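Local coordinates for protein fructose 1-phosphate kinase (Staphylococcus aureus, PDB 2JG5) that probably phosphorylates fructose 1-phosphate to fructose 1,6-bisphosphate with ATP, as a member of the pfkB family of carbohydrate kinases, at residues 5-10 / 56-61; 40-45 / 250-255; 86-91 / 101-106; 128-133 / 157-162. All coordinates share one frame; numbering follows the deposited sequence.

Contact 1: 5-10 / 56-61; sequences VTFNPS and LGFAGG
Phe58 reaches across to Phe7 just past the place where strand 2-6 and Leu56-Gly57 run parallel. With CG anti to its own carbonyl carbon (chi1 -52°), the Phe58 side chain sets out beside Phe7 O. Phe58 CB lies 3.7 Å from Phe7 O and Phe58 CG little farther off. Phe58 CD1 then comes to 3.1 Å of Phe7 O, which sits at the ring edge close to the ring plane. One atom on, Phe58 CE1 meets Phe7 CD2 at 3.7 Å, near the edge of that second ring, and the two phenyls lie side by side pointing the same way. Pro9 CG packs against Phe58 O at 3.0 Å, a tight contact.

Before this pair, Thr6 N donates to Leu56 O at 3.1 Å. A water bonded to Thr6 OG1 also donates to Leu56 O, so two donors grip this carbonyl. Gly57 stands where the chain turns its corner, and without a side chain Gly57 CA can press to 3.1 Å from Thr6 O. The bond from Phe58 N to that same oxygen is weak. Helix 110-120 covers both phenyls through Leu116. Beyond Pro9 the chain enters strand 10-16, so the contact marks the exit from the central parallel sheet of the ribokinase-like fold toward its small beta-sheet lid.

Contact 2: 40-45 / 250-255; sequences INVSRV and STVAGM
No ring, amide or guanidinium enters the meeting of Val42 and Val45 with Ser250 and Ala253, so there are no faces or edges to match; the surface is made mostly of aliphatic carbons, with one hydroxyl and a backbone carbonyl. The flat amide of Asn41 stays aside and bonds instead through ND2 to Asp249 OD2. Ala253 CB sits between the two valines, 3.6 Å from Val42 CG1 and only 3.4 Å from Val45 CB, tighter than usual for carbons, with Val42 O at 3.5 Å. Val45 CG2, anti to its carbonyl carbon, rests at 3.3 Å from Ser250 OG. That hydroxyl finds its polar partners in Thr279 OG1 and Gly246 O, so the valine packs on it without taking a bond. At the other end Val42 CG1 touches Val252 CG1 at 4.1 Å. The small alanine fits the 8.1 Å between the axes, which cross at -49°. Both helices carry family signatures of pfkB kinases: helix 38-48 starts within a GGKGxN sequence, and helix 247-260 begins within a GSGD sequence, whose backbone amides form the anion hole in relatives. The packing thus joins two helices of the ribokinase-like alpha/beta core, probably close to the active site, as in relatives.

Contact 3: 86-91 / 101-106; sequences DTRINV and INAPGP
Val91 and Ile101 form an antiparallel hydrogen-bonded pair: Val91 N donates to Ile101 O at 2.8 Å, and Ile101 N returns the bond to Val91 O at 2.6 Å. Their CB atoms stand 4.1 Å apart on a shared face. Toward Pro106 the backbone pairing gives way to side chains. Asn90 OD1 accepts from Ala103 N at 3.2 Å in an almost straight bond (175° at the hydrogen), although the donor sits well above the plane of the amide rather than on a lone pair. The rest of this amide stacks on that of Asn102, the planes only 18° apart and the two ND2 atoms 3.7 Å from each other, while Asn102 OD1 accepts from Lys92 NZ.

Arg88 holds CG between its backbone N and carbonyl carbon (chi1 58°) and then runs out extended to where Arg88 NH1 donates to Ala103 O at 3.2 Å, in the carbonyl plane but in a bent bond tilted from the guanidinium plane. Its NH2 is bonded to Asn8 O, and Asn90 ND2 lies over one face of the guanidinium, toward its rim. Arg88 CB packs against Pro104 O at 3.3 Å. At the end, Pro106, which has no N-H to offer, rests its CD 3.4 Å from Asp86 O.

Asp86 OD2 forms a salt bridge with Lys33 of the second subunit, Ile89 O is hydrogen-bonded to Tyr13 OH of that subunit, and Ile101 and Asn102 pair in parallel with one of its strands. The chemistry implies a hairpin whose base is tied by side-chain bonds to backbone atoms, leaving the edge strand to carry the lid sheet across the dimer interface.

Contact 4: 128-133 / 157-162; sequences IVIVAG and KLVVDA
Val159 turns CG2 anti to its carbonyl carbon and CG1 anti to its nitrogen (chi1 177°), which sets one methyl toward Ile128 and leaves CB beside Ile130. Val159 CG2 meets Ile128 CG2 at 3.7 Å, one side chain slanting over the other. Val159 CB lies 3.8 Å from Ile130 CG1, these two side chains running alongside each other. On the opposite face Leu158 places CG anti to its nitrogen (chi1 179°), and a second torsion of 81° swings CD1 back toward strand 128-132. There Leu158 CD1 touches Val131 CG2 at 3.8 Å and comes to 3.6 Å from Val129 O.

The two parallel strands are in register and laced by backbone bonds from both sides. Val129 N donates to Lys157 O at 2.7 Å, Val159 N to Val129 O, Val131 N to Val159 O, and Asp161 N to Val131 O. The last rung, Gly133 N to Asp161 O at 3.3 Å, is weak, as the chains begin to part.

Helix 143-154 links the strands in a beta-alpha-beta crossover and packs on Leu158 and Val131. Helix 247-260 covers the other face, where Val252 touches Ile130 and Asp161. Lys157 CB packs on Ile128 CG1, while the end of the lysine leads off. The chemistry is therefore divided: branched aliphatic side chains and a regular ladder of backbone hydrogen bonds through the strand bodies, with one buried carboxylate, that of Asp161, at the C-terminal end, its OD2 in a salt bridge with Lys38.

Overall arrangement
Contacts 1 and 4 belong to the same parallel sheet, joined where strands 2-6 and 128-132 lie side by side and Val5 N bonds Ile130 O. Contact 2 packs its helices on one face of that sheet, with Val252 and Val42 against Ile130. These three are buried, yet differ: a long backbone ladder in contact 4, mainly aliphatic packing with no hydrogen bond across it in contact 2, and a short ladder breaking into aromatic contacts in contact 1. Contact 3 lies in the lid sheet, partly exposed and richer in polar side-chain bonds, and it alone reaches the second subunit. Arg88 to Asn8 and Thr87 to Gly60 tie it to contact 1, whereas contacts 2 and 4 stay about 7 Å from it at their nearest atoms.

Contact 1: 5-10 / 56-61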
loop_
_atom_site.group_PDB
_atom_site.type_symbol
_atom_site.label_atom_id
_atom_site.label_comp_id
_atom_site.label_asym_id
_atom_site.label_seq_id
_atom_site.Cartn_x
_atom_site.Cartn_y
_atom_site.Cartn_z
ATOM N N VAL A 5 7.085 -0.188 -22.327
ATOM C CA VAL A 5 6.021 0.747 -21.965
ATOM C C VAL A 5 5.010 -0.012 -21.089
ATOM O O VAL A 5 4.509 -1.057 -21.483
ATOM C CB VAL A 5 5.352 1.367 -23.214
ATOM C CG1 VAL A 5 4.312 2.423 -22.826
ATOM C CG2 VAL A 5 6.409 1.984 -24.163
ATOM N N THR A 6 4.779 0.500 -19.880
ATOM C CA THR A 6 3.778 -0.011 -18.956
ATOM C C THR A 6 2.860 1.177 -18.615
ATOM O O THR A 6 3.261 2.109 -17.933
ATOM C CB THR A 6 4.424 -0.614 -17.650
ATOM O OG1 THR A 6 5.373 -1.641 -17.986
ATOM C CG2 THR A 6 3.389 -1.210 -16.744
ATOM N N PHE A 7 1.635 1.140 -19.127
ATOM C CA PHE A 7 0.637 2.177 -18.872
ATOM C C PHE A 7 0.167 2.254 -17.422
ATOM O O PHE A 7 -0.097 3.341 -16.912
ATOM C CB PHE A 7 -0.592 1.943 -19.741
ATOM C CG PHE A 7 -0.315 1.924 -21.198
ATOM C CD1 PHE A 7 -0.828 0.907 -21.993
ATOM C CD2 PHE A 7 0.442 2.928 -21.793
ATOM C CE1 PHE A 7 -0.590 0.888 -23.356
ATOM C CE2 PHE A 7 0.680 2.921 -23.145
ATOM C CZ PHE A 7 0.167 1.896 -23.934
ATOM N N ASN A 8 0.046 1.096 -16.775
ATOM C CA ASN A 8 -0.516 1.007 -15.447
ATOM C C ASN A 8 0.367 0.144 -14.512
ATOM O O ASN A 8 -0.084 -0.867 -13.975
ATOM C CB ASN A 8 -1.954 0.449 -15.545
ATOM C CG ASN A 8 -2.727 0.558 -14.242
ATOM O OD1 ASN A 8 -2.313 1.255 -13.320
ATOM N ND2 ASN A 8 -3.854 -0.140 -14.161
ATOM N N PRO A 9 1.634 0.547 -14.312
ATOM C CA PRO A 9 2.521 -0.240 -13.454
ATOM C C PRO A 9 2.000 -0.388 -12.021
ATOM O O PRO A 9 1.110 0.355 -11.583
ATOM C CB PRO A 9 3.811 0.583 -13.452
ATOM C CG PRO A 9 3.383 1.960 -13.831
ATOM C CD PRO A 9 2.315 1.750 -14.829
ATOM N N SER A 10 2.565 -1.326 -11.281
ATOM C CA SER A 10 2.023 -1.613 -9.971
ATOM C C SER A 10 3.070 -1.867 -8.925
ATOM O O SER A 10 4.174 -2.325 -9.220
ATOM C CB SER A 10 1.115 -2.841 -10.044
ATOM O OG SER A 10 1.811 -3.917 -10.629
ATOM N N LEU A 56 9.397 3.019 -19.661
ATOM C CA LEU A 56 8.526 4.155 -19.927
ATOM C C LEU A 56 7.133 3.807 -19.432
ATOM O O LEU A 56 6.869 2.656 -19.081
ATOM C CB LEU A 56 8.490 4.462 -21.423
ATOM C CG LEU A 56 9.788 4.792 -22.157
ATOM C CD1 LEU A 56 9.436 5.211 -23.581
ATOM C CD2 LEU A 56 10.596 5.869 -21.439
ATOM N N GLY A 57 6.249 4.799 -19.400
ATOM C CA GLY A 57 4.899 4.603 -18.881
ATOM C C GLY A 57 4.549 5.620 -17.819
ATOM O O GLY A 57 5.157 6.682 -17.763
ATOM N N PHE A 58 3.594 5.298 -16.949
ATOM C CA PHE A 58 3.086 6.308 -16.016
ATOM C C PHE A 58 3.356 6.015 -14.556
ATOM O O PHE A 58 3.036 4.934 -14.066
ATOM C CB PHE A 58 1.588 6.546 -16.255
ATOM C CG PHE A 58 1.259 6.846 -17.692
ATOM C CD1 PHE A 58 0.764 5.851 -18.524
ATOM C CD2 PHE A 58 1.489 8.117 -18.222
ATOM C CE1 PHE A 58 0.496 6.123 -19.855
ATOM C CE2 PHE A 58 1.218 8.389 -19.545
ATOM C CZ PHE A 58 0.721 7.403 -20.363
ATOM N N ALA A 59 3.946 6.991 -13.858
ATOM C CA ALA A 59 4.105 6.886 -12.403
ATOM C C ALA A 59 3.695 8.164 -11.669
ATOM O O ALA A 59 3.835 9.272 -12.191
ATOM C CB ALA A 59 5.512 6.468 -12.031
ATOM N N GLY A 60 3.185 7.993 -10.454
ATOM C CA GLY A 60 2.710 9.106 -9.658
ATOM C C GLY A 60 2.700 8.795 -8.177
ATOM O O GLY A 60 2.606 7.634 -7.772
ATOM N N GLY A 61 2.790 9.858 -7.384
ATOM C CA GLY A 61 2.824 9.772 -5.941
ATOM C C GLY A 61 4.034 9.021 -5.433
ATOM O O GLY A 61 5.047 8.875 -6.131
HETATM O O HOH W 1 7.958 0.021 -18.547
#

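Contact 2: 40-45 / 250-255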
loop_
_atom_site.group_PDB
_atom_site.type_symbol
_atom_site.label_atom_id
_atom_site.label_comp_id
_atom_site.label_asym_id
_atom_site.label_seq_id
_atom_site.Cartn_x
_atom_site.Cartn_y
_atom_site.Cartn_z
ATOM N N ILE A 40 7.448 -3.655 -17.166
ATOM C CA ILE A 40 8.424 -3.692 -16.071
ATOM C C ILE A 40 9.064 -5.079 -15.946
ATOM O O ILE A 40 10.290 -5.200 -15.812
ATOM C CB ILE A 40 7.802 -3.228 -14.744
ATOM C CG1 ILE A 40 7.565 -1.718 -14.785
ATOM C CG2 ILE A 40 8.693 -3.599 -13.550
ATOM C CD1 ILE A 40 6.829 -1.191 -13.544
ATOM N N ASN A 41 8.232 -6.117 -16.014
ATOM C CA ASN A 41 8.710 -7.489 -15.957
ATOM C C ASN A 41 9.639 -7.793 -17.140
ATOM O O ASN A 41 10.679 -8.432 -16.974
ATOM C CB ASN A 41 7.531 -8.470 -15.898
ATOM C CG ASN A 41 6.952 -8.634 -14.480
ATOM O OD1 ASN A 41 7.378 -7.977 -13.516
ATOM N ND2 ASN A 41 5.981 -9.534 -14.351
ATOM N N VAL A 42 9.269 -7.317 -18.329
ATOM C CA VAL A 42 10.137 -7.467 -19.492
ATOM C C VAL A 42 11.509 -6.835 -19.187
ATOM O O VAL A 42 12.546 -7.464 -19.398
ATOM C CB VAL A 42 9.514 -6.874 -20.813
ATOM C CG1 VAL A 42 10.393 -7.189 -22.007
ATOM C CG2 VAL A 42 8.137 -7.427 -21.069
ATOM N N SER A 43 11.509 -5.607 -18.668
ATOM C CA SER A 43 12.766 -4.943 -18.295
ATOM C C SER A 43 13.551 -5.779 -17.275
ATOM O O SER A 43 14.784 -5.863 -17.355
ATOM C CB SER A 43 12.524 -3.531 -17.757
ATOM O OG SER A 43 12.181 -2.652 -18.810
ATOM N N ARG A 44 12.824 -6.400 -16.342
ATOM C CA ARG A 44 13.436 -7.225 -15.300
ATOM C C ARG A 44 14.122 -8.457 -15.899
ATOM O O ARG A 44 15.250 -8.792 -15.513
ATOM C CB ARG A 44 12.417 -7.656 -14.247
ATOM C CG ARG A 44 12.016 -6.597 -13.227
ATOM C CD ARG A 44 11.701 -7.289 -11.915
ATOM N NE ARG A 44 11.083 -6.437 -10.898
ATOM C CZ ARG A 44 11.665 -6.084 -9.747
ATOM N NH1 ARG A 44 12.897 -6.502 -9.463
ATOM N NH2 ARG A 44 11.018 -5.315 -8.869
ATOM N N VAL A 45 13.457 -9.116 -16.843
ATOM C CA VAL A 45 14.052 -10.285 -17.495
ATOM C C VAL A 45 15.179 -9.883 -18.456
ATOM O O VAL A 45 16.222 -10.534 -18.490
ATOM C CB VAL A 45 13.007 -11.191 -18.194
ATOM C CG1 VAL A 45 13.671 -12.456 -18.739
ATOM C CG2 VAL A 45 11.901 -11.572 -17.224
ATOM N N SER A 250 8.403 -12.859 -19.731
ATOM C CA SER A 250 9.738 -13.436 -19.795
ATOM C C SER A 250 10.051 -13.992 -21.175
ATOM O O SER A 250 11.179 -13.882 -21.645
ATOM C CB SER A 250 9.875 -14.536 -18.745
ATOM O OG SER A 250 9.689 -14.006 -17.450
ATOM N N THR A 251 9.041 -14.578 -21.813
ATOM C CA THR A 251 9.126 -15.032 -23.198
ATOM C C THR A 251 9.425 -13.840 -24.116
ATOM O O THR A 251 10.344 -13.902 -24.943
ATOM C CB THR A 251 7.817 -15.731 -23.636
ATOM O OG1 THR A 251 7.543 -16.832 -22.754
ATOM C CG2 THR A 251 7.907 -16.256 -25.080
ATOM N N VAL A 252 8.656 -12.759 -23.963
ATOM C CA VAL A 252 8.878 -11.560 -24.760
ATOM C C VAL A 252 10.300 -11.021 -24.539
ATOM O O VAL A 252 11.003 -10.756 -25.496
ATOM C CB VAL A 252 7.823 -10.472 -24.478
ATOM C CG1 VAL A 252 8.305 -9.098 -25.002
ATOM C CG2 VAL A 252 6.484 -10.849 -25.080
ATOM N N ALA A 253 10.716 -10.898 -23.275
ATOM C CA ALA A 253 12.075 -10.436 -22.931
ATOM C C ALA A 253 13.183 -11.340 -23.497
ATOM O O ALA A 253 14.200 -10.854 -23.952
ATOM C CB ALA A 253 12.232 -10.280 -21.404
ATOM N N GLY A 254 12.982 -12.651 -23.449
ATOM C CA GLY A 254 13.939 -13.600 -24.025
ATOM C C GLY A 254 14.156 -13.379 -25.510
ATOM O O GLY A 254 15.296 -13.388 -25.994
ATOM N N MET A 255 13.057 -13.161 -26.231
ATOM C CA MET A 255 13.100 -12.989 -27.683
ATOM C C MET A 255 13.785 -11.685 -28.061
ATOM O O MET A 255 14.655 -11.668 -28.937
ATOM C CB MET A 255 11.688 -13.040 -28.276
ATOM C CG MET A 255 11.669 -13.045 -29.806
ATOM S SD MET A 255 12.184 -14.636 -30.515
ATOM C CE MET A 255 12.295 -14.183 -32.247
#

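Contact 3: 86-91 / 101-106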
loop_
_atom_site.group_PDB
_atom_site.type_symbol
_atom_site.label_atom_id
_atom_site.label_comp_id
_atom_site.label_asym_id
_atom_site.label_seq_id
_atom_site.Cartn_x
_atom_site.Cartn_y
_atom_site.Cartn_z
ATOM N N ASP A 86 -1.759 8.395 -7.490
ATOM C CA ASP A 86 -0.872 7.309 -7.088
ATOM C C ASP A 86 -0.845 6.116 -8.032
ATOM O O ASP A 86 -1.891 5.614 -8.459
ATOM C CB ASP A 86 -1.217 6.836 -5.679
ATOM C CG ASP A 86 -0.812 7.836 -4.618
ATOM O OD1 ASP A 86 -0.134 8.834 -4.941
ATOM O OD2 ASP A 86 -1.174 7.625 -3.453
ATOM N N THR A 87 0.369 5.671 -8.339
ATOM C CA THR A 87 0.596 4.393 -9.006
ATOM C C THR A 87 -0.140 3.340 -8.183
ATOM O O THR A 87 -0.156 3.415 -6.947
ATOM C CB THR A 87 2.104 4.085 -9.103
ATOM O OG1 THR A 87 2.703 4.960 -10.071
ATOM C CG2 THR A 87 2.349 2.651 -9.524
ATOM N N ARG A 88 -0.779 2.385 -8.851
ATOM C CA ARG A 88 -1.634 1.427 -8.127
ATOM C C ARG A 88 -0.865 0.446 -7.259
ATOM O O ARG A 88 0.318 0.163 -7.513
ATOM C CB ARG A 88 -2.579 0.675 -9.067
ATOM C CG ARG A 88 -1.894 -0.106 -10.163
ATOM C CD ARG A 88 -2.890 -0.931 -10.931
ATOM N NE ARG A 88 -2.269 -1.507 -12.110
ATOM C CZ ARG A 88 -2.707 -2.573 -12.768
ATOM N NH1 ARG A 88 -3.785 -3.229 -12.359
ATOM N NH2 ARG A 88 -2.051 -2.987 -13.841
ATOM N N ILE A 89 -1.564 -0.045 -6.237
ATOM C CA ILE A 89 -1.101 -1.134 -5.394
ATOM C C ILE A 89 -2.027 -2.335 -5.572
ATOM O O ILE A 89 -3.189 -2.317 -5.169
ATOM C CB ILE A 89 -1.015 -0.759 -3.877
ATOM C CG1 ILE A 89 -0.090 0.462 -3.656
ATOM C CG2 ILE A 89 -0.487 -1.948 -3.107
ATOM C CD1 ILE A 89 -0.086 1.035 -2.201
ATOM N N ASN A 90 -1.487 -3.370 -6.195
ATOM C CA ASN A 90 -2.192 -4.605 -6.404
ATOM C C ASN A 90 -1.890 -5.538 -5.247
ATOM O O ASN A 90 -0.766 -5.561 -4.754
ATOM C CB ASN A 90 -1.719 -5.232 -7.707
ATOM C CG ASN A 90 -2.119 -4.424 -8.916
ATOM O OD1 ASN A 90 -2.873 -3.457 -8.810
ATOM N ND2 ASN A 90 -1.615 -4.818 -10.085
ATOM N N VAL A 91 -2.893 -6.285 -4.797
ATOM C CA VAL A 91 -2.715 -7.181 -3.651
ATOM C C VAL A 91 -2.713 -8.654 -4.072
ATOM O O VAL A 91 -3.577 -9.086 -4.816
ATOM C CB VAL A 91 -3.757 -6.915 -2.536
ATOM C CG1 VAL A 91 -3.551 -7.863 -1.362
ATOM C CG2 VAL A 91 -3.662 -5.476 -2.053
ATOM N N ILE A 101 -5.872 -9.227 -6.093
ATOM C CA ILE A 101 -6.785 -8.085 -6.085
ATOM C C ILE A 101 -6.105 -6.938 -6.820
ATOM O O ILE A 101 -5.213 -6.278 -6.285
ATOM C CB ILE A 101 -7.196 -7.629 -4.653
ATOM C CG1 ILE A 101 -7.698 -8.820 -3.831
ATOM C CG2 ILE A 101 -8.276 -6.527 -4.731
ATOM C CD1 ILE A 101 -7.647 -8.599 -2.339
ATOM N N ASN A 102 -6.524 -6.732 -8.064
ATOM C CA ASN A 102 -5.954 -5.719 -8.924
ATOM C C ASN A 102 -6.749 -4.422 -8.868
ATOM O O ASN A 102 -7.976 -4.436 -8.984
ATOM C CB ASN A 102 -5.877 -6.245 -10.354
ATOM C CG ASN A 102 -4.688 -7.169 -10.578
ATOM O OD1 ASN A 102 -4.314 -7.965 -9.706
ATOM N ND2 ASN A 102 -4.090 -7.072 -11.761
ATOM N N ALA A 103 -6.025 -3.314 -8.689
ATOM C CA ALA A 103 -6.598 -1.976 -8.502
ATOM C C ALA A 103 -6.701 -1.205 -9.822
ATOM O O ALA A 103 -6.042 -1.564 -10.804
ATOM C CB ALA A 103 -5.757 -1.197 -7.515
ATOM N N PRO A 104 -7.543 -0.143 -9.861
ATOM C CA PRO A 104 -7.539 0.718 -11.045
ATOM C C PRO A 104 -6.235 1.516 -11.111
ATOM O O PRO A 104 -5.541 1.683 -10.102
ATOM C CB PRO A 104 -8.722 1.670 -10.801
ATOM C CG PRO A 104 -9.478 1.105 -9.654
ATOM C CD PRO A 104 -8.518 0.312 -8.853
ATOM N N GLY A 105 -5.875 2.008 -12.276
ATOM C CA GLY A 105 -4.727 2.904 -12.323
ATOM C C GLY A 105 -5.019 4.264 -11.706
ATOM O O GLY A 105 -6.157 4.546 -11.303
ATOM N N PRO A 106 -3.993 5.124 -11.632
ATOM C CA PRO A 106 -4.256 6.547 -11.426
ATOM C C PRO A 106 -5.040 7.112 -12.623
ATOM O O PRO A 106 -5.054 6.493 -13.697
ATOM C CB PRO A 106 -2.856 7.157 -11.402
ATOM C CG PRO A 106 -1.992 6.168 -12.152
ATOM C CD PRO A 106 -2.551 4.841 -11.755
#

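Contact 4: 128-133 / 157-162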
loop_
_atom_site.group_PDB
_atom_site.type_symbol
_atom_site.label_atom_id
_atom_site.label_comp_id
_atom_site.label_asym_id
_atom_site.label_seq_id
_atom_site.Cartn_x
_atom_site.Cartn_y
_atom_site.Cartn_z
ATOM N N ILE A 128 14.119 -0.507 -30.046
ATOM C CA ILE A 128 13.010 -1.431 -29.907
ATOM C C ILE A 128 12.075 -0.831 -28.870
ATOM O O ILE A 128 12.504 -0.404 -27.792
ATOM C CB ILE A 128 13.477 -2.859 -29.482
ATOM C CG1 ILE A 128 14.604 -3.345 -30.414
ATOM C CG2 ILE A 128 12.263 -3.850 -29.373
ATOM C CD1 ILE A 128 14.972 -4.803 -30.282
ATOM N N VAL A 129 10.801 -0.764 -29.233
ATOM C CA VAL A 129 9.760 -0.328 -28.324
ATOM C C VAL A 129 8.831 -1.519 -28.068
ATOM O O VAL A 129 8.219 -2.071 -29.006
ATOM C CB VAL A 129 8.994 0.910 -28.875
ATOM C CG1 VAL A 129 7.899 1.349 -27.898
ATOM C CG2 VAL A 129 9.979 2.069 -29.142
ATOM N N ILE A 130 8.772 -1.925 -26.798
ATOM C CA ILE A 130 7.902 -3.012 -26.337
ATOM C C ILE A 130 6.737 -2.402 -25.560
ATOM O O ILE A 130 6.933 -1.727 -24.547
ATOM C CB ILE A 130 8.652 -4.023 -25.430
ATOM C CG1 ILE A 130 9.915 -4.546 -26.129
ATOM C CG2 ILE A 130 7.725 -5.193 -25.020
ATOM C CD1 ILE A 130 11.044 -4.927 -25.194
ATOM N N VAL A 131 5.522 -2.638 -26.042
ATOM C CA VAL A 131 4.343 -2.128 -25.369
ATOM C C VAL A 131 3.549 -3.326 -24.903
ATOM O O VAL A 131 3.145 -4.167 -25.699
ATOM C CB VAL A 131 3.496 -1.183 -26.277
ATOM C CG1 VAL A 131 2.402 -0.484 -25.464
ATOM C CG2 VAL A 131 4.382 -0.154 -26.943
ATOM N N ALA A 132 3.357 -3.410 -23.593
ATOM C CA ALA A 132 2.730 -4.565 -23.001
ATOM C C ALA A 132 1.812 -4.133 -21.880
ATOM O O ALA A 132 2.201 -3.329 -21.009
ATOM C CB ALA A 132 3.789 -5.553 -22.488
ATOM N N GLY A 133 0.590 -4.670 -21.912
ATOM C CA GLY A 133 -0.359 -4.466 -20.834
ATOM C C GLY A 133 -1.762 -4.075 -21.243
ATOM O O GLY A 133 -2.045 -3.770 -22.425
ATOM N N LYS A 157 11.651 -0.716 -34.035
ATOM C CA LYS A 157 10.957 -2.002 -33.973
ATOM C C LYS A 157 9.907 -1.959 -32.885
ATOM O O LYS A 157 10.234 -1.706 -31.729
ATOM C CB LYS A 157 11.937 -3.142 -33.681
ATOM C CG LYS A 157 12.809 -3.540 -34.852
ATOM C CD LYS A 157 13.911 -2.524 -35.116
ATOM C CE LYS A 157 14.027 -2.227 -36.612
ATOM N NZ LYS A 157 14.461 -3.414 -37.412
ATOM N N LEU A 158 8.653 -2.193 -33.260
ATOM C CA LEU A 158 7.574 -2.262 -32.286
ATOM C C LEU A 158 7.215 -3.699 -31.908
ATOM O O LEU A 158 6.908 -4.524 -32.766
ATOM C CB LEU A 158 6.331 -1.513 -32.765
ATOM C CG LEU A 158 5.165 -1.593 -31.774
ATOM C CD1 LEU A 158 5.306 -0.576 -30.617
ATOM C CD2 LEU A 158 3.870 -1.405 -32.510
ATOM N N VAL A 159 7.253 -3.972 -30.605
ATOM C CA VAL A 159 6.889 -5.275 -30.046
ATOM C C VAL A 159 5.650 -5.133 -29.166
ATOM O O VAL A 159 5.600 -4.283 -28.273
ATOM C CB VAL A 159 8.042 -5.849 -29.217
ATOM C CG1 VAL A 159 7.644 -7.160 -28.593
ATOM C CG2 VAL A 159 9.302 -5.997 -30.079
ATOM N N VAL A 160 4.644 -5.959 -29.421
ATOM C CA VAL A 160 3.397 -5.867 -28.687
ATOM C C VAL A 160 3.023 -7.186 -28.022
ATOM O O VAL A 160 3.037 -8.250 -28.653
ATOM C CB VAL A 160 2.241 -5.382 -29.604
ATOM C CG1 VAL A 160 0.883 -5.521 -28.905
ATOM C CG2 VAL A 160 2.483 -3.953 -30.043
ATOM N N ASP A 161 2.691 -7.091 -26.738
ATOM C CA ASP A 161 2.092 -8.186 -25.993
ATOM C C ASP A 161 0.829 -7.652 -25.304
ATOM O O ASP A 161 0.891 -7.043 -24.235
ATOM C CB ASP A 161 3.101 -8.763 -25.002
ATOM C CG ASP A 161 2.554 -9.930 -24.212
ATOM O OD1 ASP A 161 1.558 -10.554 -24.641
ATOM O OD2 ASP A 161 3.136 -10.231 -23.146
ATOM N N ALA A 162 -0.315 -7.871 -25.943
ATOM C CA ALA A 162 -1.584 -7.296 -25.490
ATOM C C ALA A 162 -2.771 -8.232 -25.757
ATOM O O ALA A 162 -2.601 -9.294 -26.343
ATOM C CB ALA A 162 -1.807 -5.923 -26.162
#